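Local coordinates for protein (endoglucanase (e.c.3.2.1.4)) (Streptomyces lividans, PDB 2NLR) that hydrolyses internal beta-1,4-glucosidic bonds of cellulose as a family 12 endoglucanase, here caught with a 2-fluorocellotriosyl unit, at residues Pro86-Tyr91 with Gly171-Val176. Numbering follows the deposited sequence. Where two conformers were deposited one is given.
Sequences PSSISY and GWSFDV
Ser-87 and Phe-174 exchange two backbone hydrogen bonds, Ser-87 N to Phe-174 O and Phe-174 N to Ser-87 O, both 2.9 Å. Ile-89 and Trp-172 form the next such pair, joining antiparallel strands 86-92 and 171-175 at one margin of the six-stranded sheet in the family 12 beta-sandwich. Between these rungs the non-hydrogen-bonded pair Ser-88 and Ser-173 brings the CA atoms to 4.1 Å. Ser-87, Ile-89, Trp-172 and Phe-174 share the inner face, packed against the second sheet. Phe-174 CG sits between its backbone N and carbonyl carbon (chi1 66°), which brings CD1 back to 3.6 Å from Ser-87 O; Phe-174 CB meanwhile lies over one face of the Trp-172 indole, offset toward its rim. Phe-125 of strand 119-128 touches Ile-89, Trp-172 and Phe-174, and Tyr-103 meets the Phe-174 ring edge-to-face. Ser-87 OG, buried, is hydrogen-bonded to Ser-217 O of its own sheet and to Tyr-103 OH of the facing one. Where strand 171-175 gives way to helix 176-185, Asp-175 is the N-cap, its OD1 hydrogen-bonded to Met-177 N and also to Ala-85 N, just before strand 86-92, and Val-176 CG2 rests 4.0 Å from Ser-87 CB.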
loop_
_atom_site.group_PDB
_atom_site.type_symbol
_atom_site.label_atom_id
_atom_site.label_comp_id
_atom_site.label_asym_id
_atom_site.label_seq_id
_atom_site.Cartn_x
_atom_site.Cartn_y
_atom_site.Cartn_z
ATOM N N PRO A 86 1.126 11.040 -9.834
ATOM C CA PRO A 86 0.286 10.048 -10.500
ATOM C C PRO A 86 0.733 8.626 -10.197
ATOM O O PRO A 86 1.944 8.336 -10.143
ATOM C CB PRO A 86 0.463 10.378 -11.984
ATOM C CG PRO A 86 1.850 11.010 -12.076
ATOM C CD PRO A 86 1.916 11.825 -10.801
ATOM N N SER A 87 -0.234 7.741 -10.037
ATOM C CA SER A 87 -0.001 6.330 -9.889
ATOM C C SER A 87 -1.104 5.587 -10.612
ATOM O O SER A 87 -2.222 6.047 -10.737
ATOM C CB SER A 87 0.069 5.953 -8.385
ATOM O OG SER A 87 0.389 4.604 -8.178
ATOM N N SER A 88 -0.767 4.387 -11.084
ATOM C CA SER A 88 -1.780 3.512 -11.676
ATOM C C SER A 88 -1.511 2.064 -11.307
ATOM O O SER A 88 -0.394 1.679 -10.927
ATOM C CB SER A 88 -1.837 3.564 -13.199
ATOM O OG SER A 88 -0.599 3.039 -13.681
ATOM N N ILE A 89 -2.599 1.304 -11.356
ATOM C CA ILE A 89 -2.542 -0.075 -10.955
ATOM C C ILE A 89 -3.568 -0.863 -11.751
ATOM O O ILE A 89 -4.621 -0.383 -12.126
ATOM C CB ILE A 89 -2.782 -0.241 -9.454
ATOM C CG1 ILE A 89 -2.389 -1.678 -9.018
ATOM C CG2 ILE A 89 -4.196 0.135 -9.090
ATOM C CD1 ILE A 89 -1.672 -1.801 -7.768
ATOM N N SER A 90 -3.228 -2.122 -11.984
ATOM C CA SER A 90 -4.123 -3.187 -12.470
ATOM C C SER A 90 -3.976 -4.366 -11.529
ATOM O O SER A 90 -2.838 -4.870 -11.362
ATOM C CB SER A 90 -3.802 -3.591 -13.913
ATOM O OG SER A 90 -4.546 -4.753 -14.254
ATOM N N TYR A 91 -5.083 -4.781 -10.946
ATOM C CA TYR A 91 -5.113 -5.875 -9.994
ATOM C C TYR A 91 -5.789 -7.104 -10.566
ATOM O O TYR A 91 -6.768 -6.991 -11.349
ATOM C CB TYR A 91 -5.896 -5.438 -8.791
ATOM C CG TYR A 91 -5.270 -4.693 -7.685
ATOM C CD1 TYR A 91 -4.238 -5.268 -6.947
ATOM C CD2 TYR A 91 -5.685 -3.457 -7.291
ATOM C CE1 TYR A 91 -3.637 -4.631 -5.900
ATOM C CE2 TYR A 91 -5.119 -2.797 -6.211
ATOM C CZ TYR A 91 -4.107 -3.375 -5.525
ATOM O OH TYR A 91 -3.552 -2.713 -4.425
ATOM N N GLY A 171 -8.780 -1.644 -11.560
ATOM C CA GLY A 171 -7.769 -0.842 -12.198
ATOM C C GLY A 171 -8.114 0.610 -12.019
ATOM O O GLY A 171 -9.273 0.975 -12.096
ATOM N N TRP A 172 -7.092 1.465 -11.827
ATOM C CA TRP A 172 -7.346 2.885 -11.761
ATOM C C TRP A 172 -6.035 3.607 -11.985
ATOM O O TRP A 172 -4.960 3.093 -11.692
ATOM C CB TRP A 172 -7.934 3.219 -10.387
ATOM C CG TRP A 172 -8.590 4.577 -10.282
ATOM C CD1 TRP A 172 -9.247 5.270 -11.233
ATOM C CD2 TRP A 172 -8.645 5.401 -9.089
ATOM N NE1 TRP A 172 -9.700 6.481 -10.721
ATOM C CE2 TRP A 172 -9.327 6.558 -9.404
ATOM C CE3 TRP A 172 -8.167 5.263 -7.779
ATOM C CZ2 TRP A 172 -9.555 7.584 -8.470
ATOM C CZ3 TRP A 172 -8.364 6.236 -6.843
ATOM C CH2 TRP A 172 -9.063 7.387 -7.201
ATOM N N SER A 173 -6.126 4.812 -12.473
ATOM C CA SER A 173 -5.054 5.801 -12.452
ATOM C C SER A 173 -5.556 7.009 -11.667
ATOM O O SER A 173 -6.698 7.394 -11.803
ATOM C CB SER A 173 -4.720 6.338 -13.856
ATOM O OG SER A 173 -4.292 5.310 -14.709
ATOM N N PHE A 174 -4.735 7.556 -10.811
ATOM C CA PHE A 174 -5.148 8.606 -9.886
ATOM C C PHE A 174 -3.925 9.388 -9.427
ATOM O O PHE A 174 -2.787 9.001 -9.680
ATOM C CB PHE A 174 -5.885 8.018 -8.685
ATOM C CG PHE A 174 -5.048 7.167 -7.783
ATOM C CD1 PHE A 174 -4.699 5.871 -8.085
ATOM C CD2 PHE A 174 -4.586 7.678 -6.582
ATOM C CE1 PHE A 174 -3.929 5.112 -7.251
ATOM C CE2 PHE A 174 -3.847 6.895 -5.697
ATOM C CZ PHE A 174 -3.490 5.610 -6.015
ATOM N N ASP A 175 -4.179 10.516 -8.773
ATOM C CA ASP A 175 -3.127 11.339 -8.198
ATOM C C ASP A 175 -3.041 11.068 -6.702
ATOM O O ASP A 175 -3.960 11.373 -5.954
ATOM C CB ASP A 175 -3.410 12.807 -8.483
ATOM C CG ASP A 175 -2.175 13.673 -8.279
ATOM O OD1 ASP A 175 -1.279 13.294 -7.476
ATOM O OD2 ASP A 175 -2.157 14.750 -8.908
ATOM N N VAL A 176 -1.912 10.491 -6.272
ATOM C CA VAL A 176 -1.709 10.291 -4.844
ATOM C C VAL A 176 -1.880 11.568 -4.061
ATOM O O VAL A 176 -2.353 11.591 -2.917
ATOM C CB VAL A 176 -0.312 9.641 -4.611
ATOM C CG1 VAL A 176 0.154 9.751 -3.207
ATOM C CG2 VAL A 176 -0.306 8.186 -5.124
#